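Rbam17540 (Bacillus amyloliquefaciens, PDB 2YOY) is a copper-dependent lytic polysaccharide monooxygenase of the CBM33 type that probably breaks cellulose chains by oxidation. Local coordinates at residues W103-K109 with D121-G127; K29-V33 with I66-L70; Q73-W78 with G152-I156; Q38-G42 with A59-Q65. One frame throughout, in Å; residues are numbered along the deposited sequence.

Interaction 1: W103-K109 with D121-G127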
# COMPACT_ATOMS: atom_id res chain seq x y z
N TRP A 103 -11.96 -2.74 -3.28
CA TRP A 103 -10.67 -2.13 -3.19
C TRP A 103 -10.80 -0.64 -3.47
O TRP A 103 -11.74 -0.17 -4.14
CB TRP A 103 -9.68 -2.70 -4.19
CG TRP A 103 -9.40 -4.17 -4.15
CD1 TRP A 103 -8.26 -4.77 -3.65
CD2 TRP A 103 -10.16 -5.22 -4.78
NE1 TRP A 103 -8.29 -6.12 -3.91
CE2 TRP A 103 -9.44 -6.43 -4.59
CE3 TRP A 103 -11.35 -5.26 -5.49
CZ2 TRP A 103 -9.89 -7.68 -5.11
CZ3 TRP A 103 -11.82 -6.51 -5.98
CH2 TRP A 103 -11.09 -7.68 -5.77
N HIS A 104 -9.92 0.12 -2.86
CA HIS A 104 -9.93 1.59 -2.97
C HIS A 104 -8.53 2.15 -2.96
O HIS A 104 -7.64 1.68 -2.23
CB HIS A 104 -10.91 2.25 -1.96
CG HIS A 104 -10.87 1.69 -0.57
ND1 HIS A 104 -10.81 2.50 0.54
CD2 HIS A 104 -10.95 0.41 -0.10
CE1 HIS A 104 -10.79 1.75 1.63
NE2 HIS A 104 -10.90 0.49 1.27
N TYR A 105 -8.30 3.14 -3.83
CA TYR A 105 -6.98 3.68 -4.13
C TYR A 105 -6.97 5.19 -3.93
O TYR A 105 -7.91 5.88 -4.32
CB TYR A 105 -6.60 3.37 -5.60
CG TYR A 105 -6.36 1.87 -5.88
CD1 TYR A 105 -7.39 1.05 -6.21
CD2 TYR A 105 -5.09 1.32 -5.79
CE1 TYR A 105 -7.21 -0.28 -6.46
CE2 TYR A 105 -4.88 -0.06 -6.02
CZ TYR A 105 -5.96 -0.84 -6.33
OH TYR A 105 -5.83 -2.16 -6.62
N TYR A 106 -5.88 5.66 -3.33
CA TYR A 106 -5.67 7.03 -2.97
C TYR A 106 -4.28 7.45 -3.48
O TYR A 106 -3.38 6.61 -3.59
CB TYR A 106 -5.70 7.19 -1.47
CG TYR A 106 -6.96 6.66 -0.81
CD1 TYR A 106 -7.18 5.29 -0.63
CD2 TYR A 106 -8.00 7.51 -0.46
CE1 TYR A 106 -8.36 4.81 -0.11
CE2 TYR A 106 -9.15 7.02 0.11
CZ TYR A 106 -9.34 5.68 0.28
OH TYR A 106 -10.49 5.19 0.80
N ILE A 107 -4.08 8.73 -3.68
CA ILE A 107 -2.75 9.28 -4.00
C ILE A 107 -2.54 10.48 -3.09
O ILE A 107 -3.49 11.12 -2.67
CB ILE A 107 -2.59 9.68 -5.47
CG1 ILE A 107 -1.10 9.85 -5.80
CG2 ILE A 107 -3.35 10.97 -5.75
CD1 ILE A 107 -0.82 9.87 -7.27
N THR A 108 -1.29 10.74 -2.81
CA THR A 108 -0.90 11.94 -2.07
C THR A 108 -1.27 13.18 -2.86
O THR A 108 -1.20 13.21 -4.07
CB THR A 108 0.61 11.98 -1.81
OG1 THR A 108 1.30 11.52 -2.98
CG2 THR A 108 0.95 11.07 -0.62
N LYS A 109 -1.58 14.24 -2.12
CA LYS A 109 -1.96 15.52 -2.72
C LYS A 109 -0.75 16.23 -3.25
O LYS A 109 0.38 15.99 -2.81
CB LYS A 109 -2.66 16.39 -1.68
CG LYS A 109 -3.98 15.82 -1.20
CD LYS A 109 -4.57 16.61 -0.03
CE LYS A 109 -5.99 16.13 0.25
NZ LYS A 109 -6.63 16.81 1.42
N ASP A 121 -5.33 13.13 5.65
CA ASP A 121 -5.59 14.37 5.01
C ASP A 121 -4.55 14.76 3.97
O ASP A 121 -4.75 15.73 3.24
CB ASP A 121 -5.82 15.48 6.04
CG ASP A 121 -4.59 15.83 6.83
OD1 ASP A 121 -3.50 15.26 6.60
OD2 ASP A 121 -4.75 16.69 7.71
N GLU A 122 -3.50 13.93 3.83
CA GLU A 122 -2.56 14.09 2.71
C GLU A 122 -2.95 13.26 1.47
O GLU A 122 -2.26 13.34 0.48
CB GLU A 122 -1.17 13.61 3.13
CG GLU A 122 -0.50 14.49 4.14
CD GLU A 122 0.94 14.11 4.29
OE1 GLU A 122 1.23 12.97 4.73
OE2 GLU A 122 1.77 14.95 3.93
N PHE A 123 -4.03 12.46 1.56
CA PHE A 123 -4.41 11.54 0.45
C PHE A 123 -5.73 11.94 -0.14
O PHE A 123 -6.64 12.40 0.57
CB PHE A 123 -4.57 10.15 1.01
CG PHE A 123 -3.27 9.43 1.22
CD1 PHE A 123 -2.62 8.85 0.13
CD2 PHE A 123 -2.70 9.31 2.49
CE1 PHE A 123 -1.42 8.21 0.28
CE2 PHE A 123 -1.50 8.65 2.65
CZ PHE A 123 -0.84 8.12 1.54
N GLU A 124 -5.90 11.69 -1.42
CA GLU A 124 -7.21 11.83 -2.01
C GLU A 124 -7.57 10.59 -2.76
O GLU A 124 -6.70 9.99 -3.32
CB GLU A 124 -7.34 13.05 -2.89
CG GLU A 124 -6.34 13.22 -3.98
CD GLU A 124 -6.52 14.57 -4.67
OE1 GLU A 124 -7.67 15.00 -4.88
OE2 GLU A 124 -5.51 15.20 -4.98
N LEU A 125 -8.84 10.24 -2.72
CA LEU A 125 -9.37 9.07 -3.38
C LEU A 125 -9.26 9.25 -4.86
O LEU A 125 -9.56 10.33 -5.39
CB LEU A 125 -10.84 8.87 -2.91
CG LEU A 125 -11.62 7.73 -3.61
CD1 LEU A 125 -11.15 6.41 -3.04
CD2 LEU A 125 -13.13 7.93 -3.33
N ILE A 126 -8.77 8.22 -5.56
CA ILE A 126 -8.67 8.27 -7.02
C ILE A 126 -9.44 7.18 -7.72
O ILE A 126 -9.73 7.32 -8.90
CB ILE A 126 -7.20 8.25 -7.55
CG1 ILE A 126 -6.43 6.99 -7.08
CG2 ILE A 126 -6.54 9.53 -7.12
CD1 ILE A 126 -5.07 6.83 -7.72
N GLY A 127 -9.81 6.10 -7.00
CA GLY A 127 -10.71 5.13 -7.60
C GLY A 127 -11.21 4.07 -6.62
O GLY A 127 -10.55 3.75 -5.66
O HOH W 1 -7.86 14.25 2.30
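Tyr105 faces both Ile126 and Gly127 across two antiparallel strands, a classic beta bulge. Its carbonyl O accepts a nearly straight bond from Ile126 N (2.8 Å, 176°) and a weak one from Gly127 N, while Tyr105 N donates to Gly127 O. Beyond the bulge the ladder is regular: Ile107 and Glu124 exchange two backbone bonds, Ile107 N to Glu124 O measuring 2.9 Å. Tight apolar packing sets Ile126 CG2 3.8 Å from Ile107 CG2, and Ile126 CG1 against Tyr105 CB. Buried Tyr106 shares a hydrogen bond, OH to His104 ND1 2.7 Å. Further along, Thr108 CG2 lies off-centre over the Phe123 ring, 3.8 Å from CE1. The solvent side is looser: exposed Leu125 lays CD1 over the Tyr106 ring, 4.1 Å from its centroid. Lys109, its chain extended beyond CG, passes Glu122 to set NZ 2.8 Å from Asp121 O, and a water links NZ to Phe123 O. Glu124 turns its carboxylate to Arg150. Strand 154-162 flanks strand 100-108 on its other edge, with His104 on Val159 and Tyr106 on Leu157, while Tyr105, Ile107 and Ile126 pack against strand 141-146 of the second sheet.

Interaction 2: K29-V33 with I66-L70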
# COMPACT_ATOMS: atom_id res chain seq x y z
N LYS A 29 16.06 -1.40 7.02
CA LYS A 29 15.43 -0.39 6.15
C LYS A 29 13.88 -0.49 6.23
O LYS A 29 13.21 0.53 6.23
CB LYS A 29 15.97 -0.56 4.73
CG LYS A 29 15.38 0.34 3.68
CD LYS A 29 16.12 0.17 2.35
CE LYS A 29 15.50 1.05 1.27
NZ LYS A 29 16.34 0.97 0.05
N TYR A 30 13.33 -1.70 6.28
CA TYR A 30 11.89 -1.92 6.16
C TYR A 30 11.21 -2.46 7.43
O TYR A 30 9.97 -2.39 7.55
CB TYR A 30 11.60 -2.98 5.05
CG TYR A 30 11.94 -2.55 3.65
CD1 TYR A 30 13.22 -2.75 3.11
CD2 TYR A 30 10.96 -1.94 2.83
CE1 TYR A 30 13.52 -2.35 1.81
CE2 TYR A 30 11.24 -1.54 1.55
CZ TYR A 30 12.53 -1.72 1.04
OH TYR A 30 12.83 -1.31 -0.23
N GLY A 31 12.00 -3.04 8.34
CA GLY A 31 11.48 -3.86 9.42
C GLY A 31 11.04 -5.24 9.02
O GLY A 31 11.35 -5.70 7.92
N SER A 32 10.33 -5.93 9.90
CA SER A 32 10.05 -7.35 9.73
C SER A 32 9.11 -7.76 8.59
O SER A 32 8.95 -8.97 8.29
CB SER A 32 9.50 -7.91 11.05
OG SER A 32 8.30 -7.25 11.42
N VAL A 33 8.48 -6.78 7.94
CA VAL A 33 7.67 -7.07 6.78
C VAL A 33 8.42 -7.78 5.67
O VAL A 33 7.78 -8.39 4.84
CB VAL A 33 6.98 -5.77 6.25
CG1 VAL A 33 7.98 -4.82 5.58
CG2 VAL A 33 5.85 -6.13 5.31
N ILE A 66 3.69 -7.75 11.93
CA ILE A 66 4.87 -7.08 11.50
C ILE A 66 5.11 -5.96 12.53
O ILE A 66 4.36 -5.82 13.49
CB ILE A 66 4.76 -6.45 10.06
CG1 ILE A 66 3.60 -5.45 9.99
CG2 ILE A 66 4.56 -7.52 9.01
CD1 ILE A 66 3.42 -4.76 8.63
N ASP A 67 6.19 -5.23 12.35
CA ASP A 67 6.53 -4.11 13.27
C ASP A 67 6.11 -2.78 12.61
O ASP A 67 5.30 -2.79 11.70
CB ASP A 67 8.02 -4.14 13.61
CG ASP A 67 8.92 -4.11 12.38
OD1 ASP A 67 8.48 -3.62 11.32
OD2 ASP A 67 10.09 -4.58 12.46
N PHE A 68 6.65 -1.65 13.06
CA PHE A 68 6.27 -0.34 12.57
C PHE A 68 7.27 0.23 11.56
O PHE A 68 7.22 1.44 11.27
CB PHE A 68 6.10 0.69 13.72
CG PHE A 68 5.04 0.34 14.73
CD1 PHE A 68 3.78 -0.03 14.33
CD2 PHE A 68 5.32 0.40 16.09
CE1 PHE A 68 2.81 -0.39 15.25
CE2 PHE A 68 4.36 0.06 17.03
CZ PHE A 68 3.10 -0.33 16.60
N GLY A 69 8.16 -0.61 11.01
CA GLY A 69 9.17 -0.13 10.08
C GLY A 69 8.69 0.65 8.83
O GLY A 69 9.37 1.56 8.41
N LEU A 70 7.56 0.25 8.30
CA LEU A 70 7.00 0.88 7.13
C LEU A 70 6.52 2.33 7.40
O LEU A 70 6.36 3.11 6.45
CB LEU A 70 5.92 0.08 6.51
CG LEU A 70 6.40 -1.25 5.95
CD1 LEU A 70 5.16 -2.03 5.57
CD2 LEU A 70 7.32 -1.09 4.75
O HOH W 2 12.08 1.35 8.69
O HOH W 3 8.06 -3.96 8.78
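An Asx turn at Asp67 meets the end of helix 23-30 at Gly31 and Ser32. Asp67 OD1 takes the N-H of Gly69 at 3.0 Å, well out of the carboxylate plane, while OD2 takes Ser32 N across the contact at 2.9 Å, from the opposite face (39° out of the plane). A weak return bond runs from Asp67 N to Ser32 OG. With chi1 at 56°, Asp67 CG stands between its own N and carbonyl carbon, which holds the carboxylate close over the turn. Gly31 leaves the helix with positive phi, and its CA comes within 3.4 Å of Asp67 OD2. Both segments belong to the helix-and-loop region that follows strand 2-6, a region that in this enzyme family lies beside the beta-sandwich. A water fills the angle between them: it donates to Tyr30 O and to Asp67 OD1 (2.6 Å) and accepts from Val33 N. On the apolar side, Val33 and Leu70 cross at about a right angle, CG1 to CD2 3.9 Å, and Val33 CB lies alongside Ile66 CG2. Leu70 CD2 also reaches the edge of the Tyr30 ring, whose hydroxyl bonds to Glu17. Val33 continues on to Ala11 of helix 10-21 and to Val40.

Interaction 3: Q73-W78 with G152-I156; sequences QTADHW and GYHII
Gln73 and Tyr153 come from opposite directions, joining the loop before strand 81-83 to the start of strand 154-162 in the beta-sandwich. Gln73 NE2 gives an almost straight hydrogen bond to Tyr153 OH (3.2 Å, 175°), with the hydroxyl lying in the amide plane. The amide and phenol planes are turned 34° apart. Tyr153 reaches the loop because its CG is anti to the backbone N (chi1 180°), which throws the ring out from the corner where the chain enters the strand. Gln73 bends at chi2, and its OE1 comes 3.5 Å from Ile155 CD1, a methyl arriving from the opposite direction. Outside partners fix both groups further: Pro114 O takes a second bond from Gln73 NE2, Arg10 holds OE1, and Asp174 bonds to Tyr153 OH. Trp78 crosses Tyr153 obliquely and meets the hydroxyl at its indole edge, CD1 to OH 3.8 Å, while its own NE1 bonds to Lys72 O. Thr74 O sits near the plane of the phenol ring at its edge, 4.0 Å from Tyr153 CE2. One water closes the loop onto the tyrosine, donating to Thr74 O at 2.7 Å, accepting from Trp78 N, and giving a weak bond to Tyr153 OH.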
# COMPACT_ATOMS: atom_id res chain seq x y z
N GLN A 73 9.08 7.86 7.34
CA GLN A 73 8.78 8.65 6.14
C GLN A 73 9.70 9.83 5.98
O GLN A 73 9.65 10.79 6.76
CB GLN A 73 7.32 9.08 6.15
CG GLN A 73 6.81 9.78 4.92
CD GLN A 73 6.91 8.93 3.66
OE1 GLN A 73 6.46 7.78 3.63
NE2 GLN A 73 7.58 9.48 2.65
N THR A 74 10.57 9.73 5.00
CA THR A 74 11.41 10.84 4.56
C THR A 74 11.41 10.90 3.06
O THR A 74 11.03 9.93 2.37
CB THR A 74 12.88 10.74 5.04
OG1 THR A 74 13.56 9.68 4.33
CG2 THR A 74 12.97 10.50 6.53
N ALA A 75 11.87 12.02 2.53
CA ALA A 75 11.99 12.17 1.09
C ALA A 75 12.89 11.11 0.42
O ALA A 75 12.64 10.75 -0.74
CB ALA A 75 12.48 13.57 0.74
N ASP A 76 13.88 10.61 1.15
CA ASP A 76 14.92 9.76 0.58
C ASP A 76 14.84 8.31 1.00
O ASP A 76 15.55 7.49 0.41
CB ASP A 76 16.31 10.33 0.93
CG ASP A 76 16.61 11.65 0.21
OD1 ASP A 76 15.91 12.00 -0.77
OD2 ASP A 76 17.54 12.36 0.63
N HIS A 77 13.99 7.97 1.96
CA HIS A 77 14.09 6.64 2.61
C HIS A 77 13.75 5.53 1.64
O HIS A 77 14.46 4.53 1.58
CB HIS A 77 13.22 6.50 3.83
CG HIS A 77 13.55 5.30 4.67
ND1 HIS A 77 14.54 5.30 5.62
CD2 HIS A 77 13.04 4.04 4.68
CE1 HIS A 77 14.63 4.12 6.19
NE2 HIS A 77 13.76 3.32 5.61
N TRP A 78 12.66 5.68 0.89
CA TRP A 78 12.14 4.55 0.12
C TRP A 78 12.52 4.55 -1.36
O TRP A 78 12.70 5.59 -1.97
CB TRP A 78 10.60 4.48 0.26
CG TRP A 78 10.18 4.52 1.73
CD1 TRP A 78 9.57 5.59 2.37
CD2 TRP A 78 10.30 3.50 2.70
NE1 TRP A 78 9.28 5.25 3.67
CE2 TRP A 78 9.77 4.00 3.92
CE3 TRP A 78 10.78 2.21 2.69
CZ2 TRP A 78 9.72 3.24 5.08
CZ3 TRP A 78 10.75 1.45 3.86
CH2 TRP A 78 10.20 1.96 5.03
N GLY A 152 6.75 14.19 -9.56
CA GLY A 152 7.74 13.90 -8.55
C GLY A 152 7.27 12.79 -7.63
O GLY A 152 6.47 11.94 -8.05
N TYR A 153 7.80 12.82 -6.42
CA TYR A 153 7.57 11.78 -5.44
C TYR A 153 6.16 11.87 -4.89
O TYR A 153 5.80 12.89 -4.27
CB TYR A 153 8.58 11.89 -4.29
CG TYR A 153 8.42 10.83 -3.20
CD1 TYR A 153 7.86 9.57 -3.46
CD2 TYR A 153 8.87 11.09 -1.92
CE1 TYR A 153 7.67 8.63 -2.45
CE2 TYR A 153 8.75 10.13 -0.91
CZ TYR A 153 8.17 8.91 -1.17
OH TYR A 153 8.08 7.97 -0.15
N HIS A 154 5.41 10.80 -5.12
CA HIS A 154 4.04 10.60 -4.61
C HIS A 154 3.93 9.22 -4.04
O HIS A 154 4.76 8.39 -4.35
CB HIS A 154 2.97 10.92 -5.64
CG HIS A 154 2.87 12.38 -5.90
ND1 HIS A 154 2.24 13.25 -5.04
CD2 HIS A 154 3.50 13.17 -6.82
CE1 HIS A 154 2.43 14.49 -5.43
NE2 HIS A 154 3.20 14.47 -6.50
N ILE A 155 2.89 9.00 -3.21
CA ILE A 155 2.56 7.66 -2.68
C ILE A 155 1.15 7.32 -3.10
O ILE A 155 0.23 8.12 -2.95
CB ILE A 155 2.77 7.60 -1.17
CG1 ILE A 155 4.26 7.74 -0.83
CG2 ILE A 155 2.18 6.34 -0.58
CD1 ILE A 155 4.56 7.89 0.66
N ILE A 156 1.02 6.20 -3.81
CA ILE A 156 -0.26 5.57 -4.01
C ILE A 156 -0.49 4.61 -2.88
O ILE A 156 0.29 3.69 -2.65
CB ILE A 156 -0.32 4.93 -5.40
CG1 ILE A 156 -0.17 6.06 -6.44
CG2 ILE A 156 -1.61 4.07 -5.62
CD1 ILE A 156 0.07 5.54 -7.85
O HOH W 4 11.06 8.04 0.41

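Interaction 4: Q38-G42 with A59-Q65. With EDO (1,2-ethanediol), chain D.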
# COMPACT_ATOMS: atom_id res chain seq x y z
N GLN A 38 2.76 -9.95 2.50
CA GLN A 38 1.31 -10.18 2.43
C GLN A 38 0.52 -9.84 3.67
O GLN A 38 -0.70 -9.98 3.67
CB GLN A 38 1.04 -11.68 2.07
CG GLN A 38 1.33 -12.69 3.19
CD GLN A 38 2.78 -13.19 3.21
OE1 GLN A 38 3.67 -12.59 2.61
NE2 GLN A 38 3.01 -14.31 3.91
N SER A 39 1.19 -9.38 4.73
CA SER A 39 0.54 -9.28 6.05
C SER A 39 0.38 -7.86 6.55
O SER A 39 0.34 -7.69 7.73
CB SER A 39 1.31 -10.13 7.08
OG SER A 39 1.44 -11.46 6.59
N VAL A 40 0.24 -6.87 5.65
CA VAL A 40 0.02 -5.46 6.13
C VAL A 40 -1.50 -5.22 6.38
O VAL A 40 -2.23 -4.53 5.63
CB VAL A 40 0.65 -4.43 5.19
CG1 VAL A 40 0.72 -3.06 5.89
CG2 VAL A 40 2.03 -4.82 4.78
N GLU A 41 -1.96 -5.85 7.45
CA GLU A 41 -3.38 -6.02 7.76
C GLU A 41 -3.82 -5.21 8.95
O GLU A 41 -3.25 -5.32 10.03
CB GLU A 41 -3.62 -7.49 8.08
CG GLU A 41 -5.07 -7.85 8.29
CD GLU A 41 -5.28 -9.33 8.56
OE1 GLU A 41 -4.27 -10.06 8.75
OE2 GLU A 41 -6.46 -9.75 8.60
N GLY A 42 -4.86 -4.40 8.77
CA GLY A 42 -5.39 -3.58 9.85
C GLY A 42 -6.90 -3.52 9.78
O GLY A 42 -7.53 -4.20 8.95
N ALA A 59 -0.14 -0.48 8.63
CA ALA A 59 -1.45 -0.90 9.09
C ALA A 59 -1.44 -1.16 10.61
O ALA A 59 -1.99 -2.14 11.11
CB ALA A 59 -1.93 -2.14 8.30
N ASN A 60 -0.83 -0.22 11.33
CA ASN A 60 -0.62 -0.34 12.78
C ASN A 60 0.04 -1.69 13.19
O ASN A 60 -0.45 -2.42 14.05
CB ASN A 60 -1.93 -0.09 13.51
CG ASN A 60 -1.72 0.48 14.90
OD1 ASN A 60 -0.59 0.68 15.33
ND2 ASN A 60 -2.81 0.67 15.63
N GLY A 61 1.16 -2.00 12.55
CA GLY A 61 1.92 -3.21 12.81
C GLY A 61 1.29 -4.46 12.27
O GLY A 61 1.51 -5.54 12.79
N GLY A 62 0.44 -4.32 11.28
CA GLY A 62 -0.19 -5.48 10.70
C GLY A 62 -0.95 -6.40 11.66
O GLY A 62 -0.93 -7.61 11.51
N SER A 63 -1.57 -5.79 12.67
CA SER A 63 -2.41 -6.47 13.63
C SER A 63 -1.56 -7.48 14.39
O SER A 63 -1.95 -8.64 14.57
CB SER A 63 -3.58 -7.14 12.92
OG SER A 63 -4.31 -6.17 12.19
N GLY A 64 -0.35 -7.04 14.76
CA GLY A 64 0.64 -7.93 15.38
C GLY A 64 1.55 -8.76 14.47
O GLY A 64 2.45 -9.40 14.99
N GLN A 65 1.36 -8.76 13.14
CA GLN A 65 2.13 -9.61 12.25
C GLN A 65 3.48 -9.07 11.82
O GLN A 65 4.30 -9.83 11.42
CB GLN A 65 1.31 -10.00 11.01
CG GLN A 65 0.09 -10.81 11.39
CD GLN A 65 -0.89 -10.95 10.26
OE1 GLN A 65 -1.02 -12.03 9.66
NE2 GLN A 65 -1.58 -9.87 9.95
C1 EDO D . -8.34 -11.70 6.77
O1 EDO D . -9.29 -10.95 7.55
C2 EDO D . -7.63 -12.79 7.58
O2 EDO D . -6.98 -12.27 8.74
O HOH W 5 2.01 -13.27 8.80
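The Gln65 amide and the Glu41 carboxylate meet with their planes 52° apart. The contact borders the copper site, the histidine brace of these enzymes, formed here with His1 and His98. Gln65 NE2 donates to Glu41 OE1 at 3.0 Å, on the anti side and 22° out of the carboxylate plane. Its other bond, 2.8 Å to Gly62 O, lies in the amide plane, so two acceptors fix the rotation of the amide. Gly62 O is gripped in turn from opposite faces of its plane by Gln65 NE2 and by Gln65 N, the latter bond closing a type I' turn from Gly62 to Gln65. With NE2 so held, Gln65 OE1 points to His1 and accepts a hydrogen bond from its NE2, making Gln65 a second-shell residue. Glu41 has CG opposite its backbone N (chi1 -174°) and an extended chain, which brings the side chain to about 5 Å from the copper ion; its OE2 accepts from an ethanediol, probably from the crystallisation liquor. Beneath this polar layer, residues 59-62 form a left-handed turn of positive phi. Ala59 CB rests against Val40 CG1 at 3.7 Å, Val40 being the centre of an inverse gamma turn, and Ser39 CB packs against Gln65 CB. Gly62 CA points a C-H at Glu41 O, 3.1 Å away. The same carbonyl accepts a hydrogen bond from Ser63 OG, which stands above the carbonyl plane, 2.6 Å from Glu41 O.

In the fold
From the N terminus, interaction 2 opens first, at the end of helix 23-30. Interaction 4 lies wholly within its loop, opening at 38-42 and closing at 59-65, just before 66-70 closes interaction 2. The chain then opens interaction 3 at 73-78, whose long loop encloses interaction 1, a hairpin closed at 121-127, before ending at 152-156. No loops cross. Interactions 2 and 4 abut through Ile66 N and Gly61 O; of the two, interaction 4 lies beside the copper. Interaction 2 also touches interaction 3, Lys29 O to His77 NE2, and Thr108 OG1 bonds to His154 and Ile155, tying interaction 3 to interaction 1 across neighbouring strands of the larger sheet.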